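Type III Pentaketide Synthase (Neurospora crassa, PDB 3EUO) is a fungal type III polyketide synthase of the chalcone/stilbene synthase family, which probably makes pentaketides through the acyl-transfer activity general to that family. Local coordinates at residues V233-L241 / V253-L261; S265-L274 / F365-M375. All coordinates share one frame; numbering follows the deposited sequence.

Running from the N terminus, the chain leaves strand 224-233, loops through 234-240, forms the two-stranded hairpin 241-246/249-254 and enters helix 258-277. Contact 1 closes this excursion by fastening the loop ahead of the hairpin to the turn behind it. Contact 2 opens only afterwards, in series and without nesting, and spans about 90 residues to bring the same helix against strands 359-366 and 370-378 of the large mixed sheet. Their centres lie about 14 Å apart, and they meet directly: S237 OG and I234 N of contact 1 pair with the backbone of I369, in the turn between the two strands of contact 2, probably through hydrogen bonds.

Contact 1 of 2, residues V233-L241 / V253-L261; sequences VIPDSEHDL and VLSPRVPVL
R257 NH1 donates to D240 OD2 at 2.7 Å in a salt bridge that ties the loop before the hairpin 241-246/249-254 to the type I beta turn S255-V258, which leads from that hairpin into helix 258-277. The donor comes from the syn side, 17° out of the carboxylate plane, and the bond is bent, with 132° at the hydrogen. With CG anti to the backbone carbonyl carbon and a bend at chi3, the arginine chain brings NH1 to this oxygen. NH1 also lies 3.6 Å from H239 NE2, the imidazole and guanidinium planes being only 14° apart. Over one face of the guanidinium, offset toward its rim, lies the CD1 methyl of L261. S255 OG accepts from R257 N, a capping bond in the turn that leads into the helix, and appears to donate to D240 OD1, although the position of that oxygen is less certain. The main chain adds a backbone hydrogen bond from S255 N to D240 O, 2.9 Å long. Next to it, L241 and L254 form an antiparallel, non-hydrogen-bonded pair, with their side chains alongside each other and pointing the same way. Elsewhere on the loop, D236 and E238 form salt bridges to K125 of the second subunit. From the loop, I234 reaches L261, farther along the helix, with CD1 3.6 Å from L261 O.

Contact 2 of 2, residues S265-L274 / F365-M375; sequences SLQPTYADLL and FGPGINVEMCM
Helix 258-277 packs here against the C-terminal strands of the mixed sheet in the thiolase-like fold; the axes of 265-274 and 370-375 approach to 9.1 Å, their directions 35° apart. M373 is the central side chain. Its chain runs extended beyond CG (chi2 -163°, chi3 -163°), which carries sulfur and methyl up to the helix backbone: SD sits 3.7 Å from Y270 N, and CE reaches to 3.5 Å from L266 O. L266 and T269 flank that methyl, and the leucine chain crosses the methionine at about a right angle. L266 also presents CD2 to the edge of the F365 ring, 3.5 Å from CZ and near the ring plane. V371 CG2 meets the same ring in its plane, while CG1 of the valine approaches T269 OG1. That hydroxyl is occupied within the helix, donating to S265 O at 2.7 Å; T269 N donates to the same carbonyl from the opposite face of its plane. S265 OG lies beside F365 but hydrogen-bonds to A262 O one turn back. At the far end, L273 spreads its methyls between M373 and M375, CD1 lying 4.2 Å from M375 CB. Between the segments the contact is made by van der Waals packing, mostly apolar, and is almost wholly buried. Around it, T269 and L273 also touch E230 on strand 224-233, while L266 and M373 lean on C363 of strand 359-366, and helix 300-310 flanks L266 and Y270 through A306 and M310.

Contact 1 of 2, residues V233-L241 / V253-L261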
ATOM      1  N   VAL A 233       2.512  -2.579 -17.604  1.00 15.65           N
ATOM      2  CA  VAL A 233       1.200  -3.196 -17.447  1.00 15.14           C
ATOM      3  C   VAL A 233       0.761  -3.747 -18.808  1.00 14.93           C
ATOM      4  O   VAL A 233       0.801  -3.031 -19.810  1.00 14.21           O
ATOM      5  CB  VAL A 233       0.154  -2.195 -16.913  1.00 15.03           C
ATOM      6  CG1 VAL A 233      -1.224  -2.809 -16.895  1.00 15.81           C
ATOM      7  CG2 VAL A 233       0.545  -1.732 -15.518  1.00 15.31           C
ATOM      8  N   ILE A 234       0.388  -5.024 -18.841  1.00 14.55           N
ATOM      9  CA  ILE A 234      -0.118  -5.652 -20.068  1.00 15.17           C
ATOM     10  C   ILE A 234      -1.552  -5.163 -20.283  1.00 15.74           C
ATOM     11  O   ILE A 234      -2.387  -5.295 -19.388  1.00 15.51           O
ATOM     12  CB  ILE A 234      -0.071  -7.213 -19.993  1.00 14.91           C
ATOM     13  CG1 ILE A 234       1.372  -7.703 -19.762  1.00 15.18           C
ATOM     14  CG2 ILE A 234      -0.681  -7.833 -21.258  1.00 15.55           C
ATOM     15  CD1 ILE A 234       1.538  -9.228 -19.585  1.00 15.45           C
ATOM     16  N   PRO A 235      -1.845  -4.585 -21.465  1.00 16.85           N
ATOM     17  CA  PRO A 235      -3.161  -3.964 -21.648  1.00 17.31           C
ATOM     18  C   PRO A 235      -4.299  -4.974 -21.582  1.00 17.54           C
ATOM     19  O   PRO A 235      -4.126  -6.133 -21.988  1.00 17.52           O
ATOM     20  CB  PRO A 235      -3.084  -3.367 -23.061  1.00 17.49           C
ATOM     21  CG  PRO A 235      -1.637  -3.334 -23.396  1.00 18.10           C
ATOM     22  CD  PRO A 235      -1.023  -4.484 -22.683  1.00 17.13           C
ATOM     23  N   ASP A 236      -5.439  -4.512 -21.066  1.00 17.92           N
ATOM     24  CA  ASP A 236      -6.710  -5.246 -21.048  1.00 18.50           C
ATOM     25  C   ASP A 236      -6.607  -6.676 -20.508  1.00 17.96           C
ATOM     26  O   ASP A 236      -7.112  -7.638 -21.112  1.00 17.80           O
ATOM     27  CB  ASP A 236      -7.373  -5.188 -22.432  1.00 19.22           C
ATOM     28  CG  ASP A 236      -7.534  -3.754 -22.935  1.00 21.42           C
ATOM     29  OD1 ASP A 236      -8.013  -2.887 -22.166  1.00 23.47           O
ATOM     30  OD2 ASP A 236      -7.159  -3.492 -24.096  1.00 24.91           O
ATOM     31  N   SER A 237      -5.954  -6.796 -19.354  1.00 17.19           N
ATOM     32  CA  SER A 237      -5.710  -8.085 -18.717  1.00 16.53           C
ATOM     33  C   SER A 237      -6.072  -8.106 -17.222  1.00 16.51           C
ATOM     34  O   SER A 237      -5.709  -9.045 -16.508  1.00 16.27           O
ATOM     35  CB  SER A 237      -4.259  -8.535 -18.938  1.00 16.27           C
ATOM     36  OG  SER A 237      -3.339  -7.632 -18.340  1.00 15.06           O
ATOM     37  N   GLU A 238      -6.809  -7.089 -16.768  1.00 16.61           N
ATOM     38  CA  GLU A 238      -7.315  -7.035 -15.387  1.00 17.07           C
ATOM     39  C   GLU A 238      -8.085  -8.285 -14.989  1.00 17.39           C
ATOM     40  O   GLU A 238      -7.894  -8.808 -13.895  1.00 17.09           O
ATOM     41  CB  GLU A 238      -8.249  -5.840 -15.183  1.00 17.13           C
ATOM     42  CG  GLU A 238      -7.623  -4.510 -15.422  1.00 18.32           C
ATOM     43  CD  GLU A 238      -7.816  -3.998 -16.840  1.00 20.26           C
ATOM     44  OE1 GLU A 238      -8.212  -4.774 -17.750  1.00 20.66           O
ATOM     45  OE2 GLU A 238      -7.559  -2.796 -17.044  1.00 20.31           O
ATOM     46  N   HIS A 239      -8.951  -8.757 -15.885  1.00 17.47           N
ATOM     47  CA  HIS A 239      -9.837  -9.890 -15.601  1.00 18.23           C
ATOM     48  C   HIS A 239      -9.117 -11.239 -15.583  1.00 17.76           C
ATOM     49  O   HIS A 239      -9.702 -12.260 -15.188  1.00 18.51           O
ATOM     50  CB  HIS A 239     -10.994  -9.924 -16.614  1.00 18.49           C
ATOM     51  CG  HIS A 239     -10.550 -10.131 -18.033  1.00 20.65           C
ATOM     52  ND1 HIS A 239      -9.917  -9.150 -18.768  1.00 22.52           N
ATOM     53  CD2 HIS A 239     -10.659 -11.205 -18.853  1.00 21.76           C
ATOM     54  CE1 HIS A 239      -9.650  -9.614 -19.978  1.00 22.50           C
ATOM     55  NE2 HIS A 239     -10.092 -10.856 -20.056  1.00 23.47           N
ATOM     56  N   ASP A 240      -7.853 -11.248 -16.001  1.00 17.15           N
ATOM     57  CA  ASP A 240      -7.087 -12.485 -16.105  1.00 16.89           C
ATOM     58  C   ASP A 240      -6.404 -12.917 -14.808  1.00 16.37           C
ATOM     59  O   ASP A 240      -6.079 -14.085 -14.643  1.00 16.15           O
ATOM     60  CB  ASP A 240      -6.056 -12.379 -17.223  1.00 17.16           C
ATOM     61  CG  ASP A 240      -6.700 -12.239 -18.581  1.00 18.25           C
ATOM     62  OD1 ASP A 240      -7.394 -13.181 -19.003  1.00 18.89           O
ATOM     63  OD2 ASP A 240      -6.529 -11.181 -19.211  1.00 19.45           O
ATOM     64  N   LEU A 241      -6.182 -11.969 -13.899  1.00 15.77           N
ATOM     65  CA  LEU A 241      -5.403 -12.241 -12.697  1.00 15.05           C
ATOM     66  C   LEU A 241      -5.764 -11.228 -11.629  1.00 14.47           C
ATOM     67  O   LEU A 241      -5.698 -10.023 -11.854  1.00 14.64           O
ATOM     68  CB  LEU A 241      -3.902 -12.186 -13.008  1.00 14.76           C
ATOM     69  CG  LEU A 241      -2.922 -12.733 -11.972  1.00 15.87           C
ATOM     70  CD1 LEU A 241      -3.264 -14.171 -11.571  1.00 16.39           C
ATOM     71  CD2 LEU A 241      -1.504 -12.654 -12.509  1.00 15.55           C
ATOM     72  N   VAL A 253      -8.526 -14.784  -8.716  1.00 15.37           N
ATOM     73  CA  VAL A 253      -8.995 -14.702 -10.101  1.00 16.27           C
ATOM     74  C   VAL A 253      -7.822 -15.164 -10.965  1.00 16.98           C
ATOM     75  O   VAL A 253      -6.703 -14.671 -10.818  1.00 16.45           O
ATOM     76  CB  VAL A 253      -9.441 -13.261 -10.500  1.00 16.36           C
ATOM     77  CG1 VAL A 253      -9.819 -13.192 -11.986  1.00 16.06           C
ATOM     78  CG2 VAL A 253     -10.620 -12.806  -9.640  1.00 16.62           C
ATOM     79  N   LEU A 254      -8.077 -16.137 -11.837  1.00 17.75           N
ATOM     80  CA  LEU A 254      -7.029 -16.716 -12.666  1.00 18.99           C
ATOM     81  C   LEU A 254      -7.628 -17.308 -13.941  1.00 19.37           C
ATOM     82  O   LEU A 254      -8.414 -18.262 -13.896  1.00 19.71           O
ATOM     83  CB  LEU A 254      -6.239 -17.767 -11.873  1.00 18.90           C
ATOM     84  CG  LEU A 254      -5.077 -18.535 -12.511  1.00 20.34           C
ATOM     85  CD1 LEU A 254      -4.011 -17.608 -13.111  1.00 20.56           C
ATOM     86  CD2 LEU A 254      -4.456 -19.451 -11.474  1.00 20.10           C
ATOM     87  N   SER A 255      -7.262 -16.725 -15.074  1.00 19.91           N
ATOM     88  CA  SER A 255      -7.795 -17.154 -16.362  1.00 20.56           C
ATOM     89  C   SER A 255      -6.783 -18.055 -17.051  1.00 21.18           C
ATOM     90  O   SER A 255      -5.601 -18.059 -16.679  1.00 20.79           O
ATOM     91  CB  SER A 255      -8.098 -15.950 -17.250  1.00 20.86           C
ATOM     92  OG  SER A 255      -6.941 -15.548 -17.953  1.00 20.60           O
ATOM     93  N   PRO A 256      -7.243 -18.834 -18.053  1.00 21.77           N
ATOM     94  CA  PRO A 256      -6.308 -19.639 -18.844  1.00 22.38           C
ATOM     95  C   PRO A 256      -5.354 -18.802 -19.702  1.00 22.64           C
ATOM     96  O   PRO A 256      -4.360 -19.331 -20.193  1.00 23.46           O
ATOM     97  CB  PRO A 256      -7.227 -20.496 -19.722  1.00 22.38           C
ATOM     98  CG  PRO A 256      -8.524 -19.799 -19.742  1.00 22.28           C
ATOM     99  CD  PRO A 256      -8.646 -19.042 -18.459  1.00 21.70           C
ATOM    100  N   ARG A 257      -5.643 -17.511 -19.859  1.00 22.65           N
ATOM    101  CA  ARG A 257      -4.806 -16.616 -20.676  1.00 22.45           C
ATOM    102  C   ARG A 257      -3.443 -16.291 -20.059  1.00 21.98           C
ATOM    103  O   ARG A 257      -2.500 -15.962 -20.780  1.00 21.45           O
ATOM    104  CB  ARG A 257      -5.525 -15.293 -20.950  1.00 22.45           C
ATOM    105  CG  ARG A 257      -6.919 -15.404 -21.544  1.00 24.47           C
ATOM    106  CD  ARG A 257      -7.550 -14.021 -21.624  1.00 26.84           C
ATOM    107  NE  ARG A 257      -7.178 -13.326 -22.846  1.00 28.86           N
ATOM    108  CZ  ARG A 257      -6.953 -12.017 -22.956  1.00 27.27           C
ATOM    109  NH1 ARG A 257      -7.020 -11.199 -21.903  1.00 24.72           N
ATOM    110  NH2 ARG A 257      -6.633 -11.527 -24.141  1.00 27.27           N
ATOM    111  N   VAL A 258      -3.347 -16.369 -18.732  1.00 21.55           N
ATOM    112  CA  VAL A 258      -2.189 -15.829 -18.007  1.00 21.37           C
ATOM    113  C   VAL A 258      -0.826 -16.328 -18.502  1.00 21.21           C
ATOM    114  O   VAL A 258       0.050 -15.511 -18.764  1.00 21.13           O
ATOM    115  CB  VAL A 258      -2.320 -16.000 -16.470  1.00 21.24           C
ATOM    116  CG1 VAL A 258      -1.081 -15.464 -15.744  1.00 21.80           C
ATOM    117  CG2 VAL A 258      -3.565 -15.292 -15.978  1.00 20.79           C
ATOM    118  N   PRO A 259      -0.644 -17.656 -18.643  1.00 21.46           N
ATOM    119  CA  PRO A 259       0.677 -18.122 -19.092  1.00 21.47           C
ATOM    120  C   PRO A 259       1.043 -17.574 -20.472  1.00 21.18           C
ATOM    121  O   PRO A 259       2.201 -17.226 -20.709  1.00 21.40           O
ATOM    122  CB  PRO A 259       0.521 -19.649 -19.146  1.00 21.56           C
ATOM    123  CG  PRO A 259      -0.676 -19.957 -18.311  1.00 22.26           C
ATOM    124  CD  PRO A 259      -1.580 -18.779 -18.435  1.00 21.38           C
ATOM    125  N   VAL A 260       0.055 -17.477 -21.360  1.00 20.92           N
ATOM    126  CA  VAL A 260       0.284 -16.986 -22.716  1.00 20.25           C
ATOM    127  C   VAL A 260       0.673 -15.509 -22.700  1.00 19.91           C
ATOM    128  O   VAL A 260       1.658 -15.123 -23.334  1.00 19.31           O
ATOM    129  CB  VAL A 260      -0.925 -17.260 -23.656  1.00 20.56           C
ATOM    130  CG1 VAL A 260      -0.794 -16.477 -24.952  1.00 20.21           C
ATOM    131  CG2 VAL A 260      -1.030 -18.755 -23.958  1.00 21.55           C
ATOM    132  N   LEU A 261      -0.085 -14.700 -21.955  1.00 19.34           N
ATOM    133  CA  LEU A 261       0.180 -13.260 -21.844  1.00 19.36           C
ATOM    134  C   LEU A 261       1.537 -12.986 -21.191  1.00 19.53           C
ATOM    135  O   LEU A 261       2.293 -12.126 -21.653  1.00 19.74           O
ATOM    136  CB  LEU A 261      -0.942 -12.555 -21.072  1.00 19.06           C
ATOM    137  CG  LEU A 261      -2.355 -12.572 -21.682  1.00 18.96           C
ATOM    138  CD1 LEU A 261      -3.391 -12.128 -20.652  1.00 18.04           C
ATOM    139  CD2 LEU A 261      -2.444 -11.717 -22.944  1.00 18.26           C
TER

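Contact 2 of 2, residues S265-L274 / F365-M375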
ATOM      1  N   SER A 265       5.155 -11.320 -22.825  1.00 21.10           N
ATOM      2  CA  SER A 265       5.696 -10.067 -22.296  1.00 21.19           C
ATOM      3  C   SER A 265       7.206 -10.088 -22.051  1.00 21.05           C
ATOM      4  O   SER A 265       7.823  -9.025 -21.931  1.00 21.15           O
ATOM      5  CB  SER A 265       4.974  -9.668 -21.005  1.00 21.30           C
ATOM      6  OG  SER A 265       5.331 -10.528 -19.938  1.00 21.39           O
ATOM      7  N   LEU A 266       7.794 -11.284 -21.991  1.00 20.88           N
ATOM      8  CA  LEU A 266       9.203 -11.447 -21.595  1.00 20.67           C
ATOM      9  C   LEU A 266      10.200 -10.777 -22.545  1.00 20.81           C
ATOM     10  O   LEU A 266      11.001  -9.947 -22.124  1.00 20.39           O
ATOM     11  CB  LEU A 266       9.559 -12.932 -21.417  1.00 20.56           C
ATOM     12  CG  LEU A 266       8.934 -13.735 -20.262  1.00 20.78           C
ATOM     13  CD1 LEU A 266       9.129 -15.212 -20.490  1.00 21.12           C
ATOM     14  CD2 LEU A 266       9.507 -13.332 -18.895  1.00 20.91           C
ATOM     15  N   GLN A 267      10.142 -11.141 -23.825  1.00 20.84           N
ATOM     16  CA  GLN A 267      11.078 -10.618 -24.828  1.00 21.31           C
ATOM     17  C   GLN A 267      11.087  -9.081 -24.903  1.00 20.76           C
ATOM     18  O   GLN A 267      12.158  -8.476 -24.823  1.00 20.65           O
ATOM     19  CB  GLN A 267      10.826 -11.251 -26.211  1.00 21.63           C
ATOM     20  CG  GLN A 267      10.866 -12.794 -26.225  1.00 24.03           C
ATOM     21  CD  GLN A 267       9.487 -13.463 -26.256  1.00 27.51           C
ATOM     22  OE1 GLN A 267       9.239 -14.348 -27.093  1.00 28.30           O
ATOM     23  NE2 GLN A 267       8.591 -13.063 -25.339  1.00 24.65           N
ATOM     24  N   PRO A 268       9.901  -8.446 -25.046  1.00 20.56           N
ATOM     25  CA  PRO A 268       9.848  -6.982 -25.139  1.00 20.41           C
ATOM     26  C   PRO A 268      10.327  -6.262 -23.874  1.00 20.02           C
ATOM     27  O   PRO A 268      10.994  -5.228 -23.971  1.00 19.95           O
ATOM     28  CB  PRO A 268       8.358  -6.697 -25.363  1.00 20.60           C
ATOM     29  CG  PRO A 268       7.792  -7.972 -25.858  1.00 20.93           C
ATOM     30  CD  PRO A 268       8.553  -9.033 -25.158  1.00 20.54           C
ATOM     31  N   THR A 269       9.999  -6.810 -22.708  1.00 19.43           N
ATOM     32  CA  THR A 269      10.411  -6.209 -21.434  1.00 19.31           C
ATOM     33  C   THR A 269      11.921  -6.362 -21.234  1.00 19.24           C
ATOM     34  O   THR A 269      12.604  -5.402 -20.872  1.00 19.47           O
ATOM     35  CB  THR A 269       9.621  -6.791 -20.249  1.00 19.37           C
ATOM     36  OG1 THR A 269       8.224  -6.767 -20.565  1.00 19.80           O
ATOM     37  CG2 THR A 269       9.857  -5.966 -18.984  1.00 18.67           C
ATOM     38  N   TYR A 270      12.430  -7.558 -21.520  1.00 19.15           N
ATOM     39  CA  TYR A 270      13.864  -7.841 -21.455  1.00 19.32           C
ATOM     40  C   TYR A 270      14.663  -6.913 -22.375  1.00 19.68           C
ATOM     41  O   TYR A 270      15.686  -6.367 -21.964  1.00 18.86           O
ATOM     42  CB  TYR A 270      14.131  -9.311 -21.806  1.00 19.62           C
ATOM     43  CG  TYR A 270      15.574  -9.622 -22.106  1.00 19.52           C
ATOM     44  CD1 TYR A 270      16.464  -9.965 -21.085  1.00 19.23           C
ATOM     45  CD2 TYR A 270      16.057  -9.567 -23.413  1.00 19.96           C
ATOM     46  CE1 TYR A 270      17.793 -10.238 -21.357  1.00 19.33           C
ATOM     47  CE2 TYR A 270      17.384  -9.843 -23.694  1.00 19.74           C
ATOM     48  CZ  TYR A 270      18.243 -10.177 -22.668  1.00 20.50           C
ATOM     49  OH  TYR A 270      19.558 -10.446 -22.957  1.00 21.49           O
ATOM     50  N   ALA A 271      14.184  -6.740 -23.611  1.00 19.90           N
ATOM     51  CA  ALA A 271      14.861  -5.894 -24.607  1.00 20.77           C
ATOM     52  C   ALA A 271      14.996  -4.453 -24.127  1.00 21.08           C
ATOM     53  O   ALA A 271      16.040  -3.821 -24.304  1.00 21.59           O
ATOM     54  CB  ALA A 271      14.127  -5.942 -25.950  1.00 20.65           C
ATOM     55  N   ASP A 272      13.938  -3.943 -23.512  1.00 21.71           N
ATOM     56  CA  ASP A 272      13.937  -2.587 -22.961  1.00 22.18           C
ATOM     57  C   ASP A 272      14.862  -2.447 -21.755  1.00 21.96           C
ATOM     58  O   ASP A 272      15.591  -1.457 -21.639  1.00 21.51           O
ATOM     59  CB  ASP A 272      12.513  -2.167 -22.613  1.00 22.62           C
ATOM     60  CG  ASP A 272      11.708  -1.778 -23.842  1.00 24.13           C
ATOM     61  OD1 ASP A 272      12.320  -1.502 -24.900  1.00 27.62           O
ATOM     62  OD2 ASP A 272      10.468  -1.748 -23.748  1.00 26.17           O
ATOM     63  N   LEU A 273      14.833  -3.444 -20.872  1.00 21.79           N
ATOM     64  CA  LEU A 273      15.735  -3.504 -19.725  1.00 21.83           C
ATOM     65  C   LEU A 273      17.191  -3.491 -20.173  1.00 22.27           C
ATOM     66  O   LEU A 273      17.999  -2.697 -19.684  1.00 22.27           O
ATOM     67  CB  LEU A 273      15.462  -4.766 -18.894  1.00 21.25           C
ATOM     68  CG  LEU A 273      16.380  -5.038 -17.696  1.00 20.91           C
ATOM     69  CD1 LEU A 273      16.101  -4.055 -16.576  1.00 20.27           C
ATOM     70  CD2 LEU A 273      16.226  -6.472 -17.201  1.00 21.49           C
ATOM     71  N   LEU A 274      17.512  -4.372 -21.114  1.00 22.94           N
ATOM     72  CA  LEU A 274      18.887  -4.536 -21.562  1.00 24.19           C
ATOM     73  C   LEU A 274      19.397  -3.302 -22.311  1.00 24.46           C
ATOM     74  O   LEU A 274      20.527  -2.873 -22.087  1.00 24.78           O
ATOM     75  CB  LEU A 274      19.023  -5.797 -22.419  1.00 24.20           C
ATOM     76  CG  LEU A 274      20.418  -6.219 -22.882  1.00 25.22           C
ATOM     77  CD1 LEU A 274      21.325  -6.528 -21.703  1.00 26.01           C
ATOM     78  CD2 LEU A 274      20.302  -7.426 -23.783  1.00 25.08           C
ATOM     79  N   PHE A 365       5.498 -11.514 -12.327  1.00 15.17           N
ATOM     80  CA  PHE A 365       4.215 -11.004 -12.819  1.00 15.88           C
ATOM     81  C   PHE A 365       3.196 -11.116 -11.705  1.00 15.24           C
ATOM     82  O   PHE A 365       3.293 -12.018 -10.857  1.00 14.89           O
ATOM     83  CB  PHE A 365       3.692 -11.819 -14.015  1.00 16.97           C
ATOM     84  CG  PHE A 365       4.716 -12.080 -15.082  1.00 20.00           C
ATOM     85  CD1 PHE A 365       4.892 -11.181 -16.131  1.00 22.74           C
ATOM     86  CD2 PHE A 365       5.489 -13.233 -15.055  1.00 22.13           C
ATOM     87  CE1 PHE A 365       5.839 -11.423 -17.126  1.00 23.73           C
ATOM     88  CE2 PHE A 365       6.446 -13.486 -16.041  1.00 23.26           C
ATOM     89  CZ  PHE A 365       6.617 -12.575 -17.080  1.00 21.58           C
ATOM     90  N   GLY A 366       2.207 -10.227 -11.730  1.00 14.51           N
ATOM     91  CA  GLY A 366       1.070 -10.293 -10.806  1.00 14.33           C
ATOM     92  C   GLY A 366      -0.147  -9.566 -11.362  1.00 14.12           C
ATOM     93  O   GLY A 366      -0.121  -9.092 -12.507  1.00 14.33           O
ATOM     94  N   PRO A 367      -1.230  -9.480 -10.562  1.00 14.20           N
ATOM     95  CA  PRO A 367      -2.441  -8.755 -10.957  1.00 14.01           C
ATOM     96  C   PRO A 367      -2.153  -7.408 -11.626  1.00 13.97           C
ATOM     97  O   PRO A 367      -1.326  -6.623 -11.135  1.00 14.59           O
ATOM     98  CB  PRO A 367      -3.176  -8.567  -9.627  1.00 14.41           C
ATOM     99  CG  PRO A 367      -2.816  -9.782  -8.844  1.00 14.51           C
ATOM    100  CD  PRO A 367      -1.380 -10.105  -9.231  1.00 13.88           C
ATOM    101  N   GLY A 368      -2.827  -7.165 -12.747  1.00 13.40           N
ATOM    102  CA  GLY A 368      -2.627  -5.959 -13.549  1.00 13.54           C
ATOM    103  C   GLY A 368      -3.075  -6.147 -14.992  1.00 13.67           C
ATOM    104  O   GLY A 368      -4.007  -5.467 -15.441  1.00 14.13           O
ATOM    105  N   ILE A 369      -2.419  -7.033 -15.745  1.00 13.43           N
ATOM    106  CA  ILE A 369      -1.242  -7.799 -15.305  1.00 13.40           C
ATOM    107  C   ILE A 369      -0.005  -6.908 -15.270  1.00 13.51           C
ATOM    108  O   ILE A 369       0.341  -6.282 -16.274  1.00 13.22           O
ATOM    109  CB  ILE A 369      -0.958  -9.020 -16.234  1.00 13.55           C
ATOM    110  CG1 ILE A 369      -2.099 -10.040 -16.168  1.00 13.27           C
ATOM    111  CG2 ILE A 369       0.392  -9.687 -15.864  1.00 13.01           C
ATOM    112  CD1 ILE A 369      -1.970 -11.206 -17.179  1.00 13.64           C
ATOM    113  N   ASN A 370       0.647  -6.858 -14.108  1.00 13.52           N
ATOM    114  CA  ASN A 370       1.881  -6.097 -13.939  1.00 13.75           C
ATOM    115  C   ASN A 370       3.085  -6.985 -14.181  1.00 13.89           C
ATOM    116  O   ASN A 370       3.145  -8.096 -13.655  1.00 13.44           O
ATOM    117  CB  ASN A 370       1.982  -5.546 -12.513  1.00 13.68           C
ATOM    118  CG  ASN A 370       1.028  -4.397 -12.251  1.00 13.63           C
ATOM    119  OD1 ASN A 370       0.160  -4.077 -13.071  1.00 14.23           O
ATOM    120  ND2 ASN A 370       1.189  -3.762 -11.097  1.00 14.07           N
ATOM    121  N   VAL A 371       4.037  -6.478 -14.960  1.00 13.94           N
ATOM    122  CA  VAL A 371       5.309  -7.153 -15.186  1.00 14.74           C
ATOM    123  C   VAL A 371       6.422  -6.335 -14.538  1.00 14.58           C
ATOM    124  O   VAL A 371       6.488  -5.116 -14.723  1.00 14.99           O
ATOM    125  CB  VAL A 371       5.614  -7.291 -16.696  1.00 14.86           C
ATOM    126  CG1 VAL A 371       6.926  -8.046 -16.906  1.00 15.54           C
ATOM    127  CG2 VAL A 371       4.463  -7.977 -17.431  1.00 16.35           C
ATOM    128  N   GLU A 372       7.293  -7.010 -13.791  1.00 14.38           N
ATOM    129  CA  GLU A 372       8.437  -6.381 -13.148  1.00 14.60           C
ATOM    130  C   GLU A 372       9.705  -7.112 -13.570  1.00 14.55           C
ATOM    131  O   GLU A 372       9.750  -8.340 -13.534  1.00 14.59           O
ATOM    132  CB  GLU A 372       8.314  -6.454 -11.620  1.00 15.07           C
ATOM    133  CG  GLU A 372       7.107  -5.724 -11.025  1.00 15.03           C
ATOM    134  CD  GLU A 372       7.263  -4.200 -10.949  1.00 16.71           C
ATOM    135  OE1 GLU A 372       8.388  -3.671 -11.072  1.00 18.32           O
ATOM    136  OE2 GLU A 372       6.241  -3.524 -10.744  1.00 15.82           O
ATOM    137  N   MET A 373      10.716  -6.359 -13.988  1.00 14.68           N
ATOM    138  CA  MET A 373      12.050  -6.922 -14.214  1.00 15.08           C
ATOM    139  C   MET A 373      13.095  -6.042 -13.554  1.00 15.13           C
ATOM    140  O   MET A 373      12.920  -4.829 -13.452  1.00 15.31           O
ATOM    141  CB  MET A 373      12.382  -7.051 -15.708  1.00 15.18           C
ATOM    142  CG  MET A 373      11.862  -8.289 -16.389  1.00 17.14           C
ATOM    143  SD  MET A 373      12.660  -8.649 -17.998  1.00 16.26           S
ATOM    144  CE  MET A 373      11.453  -9.799 -18.629  1.00 17.92           C
ATOM    145  N   CYS A 374      14.189  -6.660 -13.118  1.00 15.19           N
ATOM    146  CA  CYS A 374      15.338  -5.915 -12.627  1.00 15.17           C
ATOM    147  C   CYS A 374      16.628  -6.554 -13.124  1.00 15.18           C
ATOM    148  O   CYS A 374      16.665  -7.752 -13.438  1.00 14.96           O
ATOM    149  CB  CYS A 374      15.321  -5.830 -11.097  1.00 15.06           C
ATOM    150  SG  CYS A 374      15.539  -7.399 -10.242  1.00 17.08           S
ATOM    151  N   MET A 375      17.674  -5.740 -13.218  1.00 14.73           N
ATOM    152  CA  MET A 375      19.002  -6.248 -13.521  1.00 14.93           C
ATOM    153  C   MET A 375      19.891  -6.089 -12.296  1.00 15.21           C
ATOM    154  O   MET A 375      20.065  -4.976 -11.793  1.00 14.89           O
ATOM    155  CB  MET A 375      19.617  -5.506 -14.711  1.00 14.72           C
ATOM    156  CG  MET A 375      20.995  -6.044 -15.125  1.00 15.24           C
ATOM    157  SD  MET A 375      20.996  -7.699 -15.858  1.00  9.35           S
ATOM    158  CE  MET A 375      20.464  -7.274 -17.515  1.00 15.62           C
TER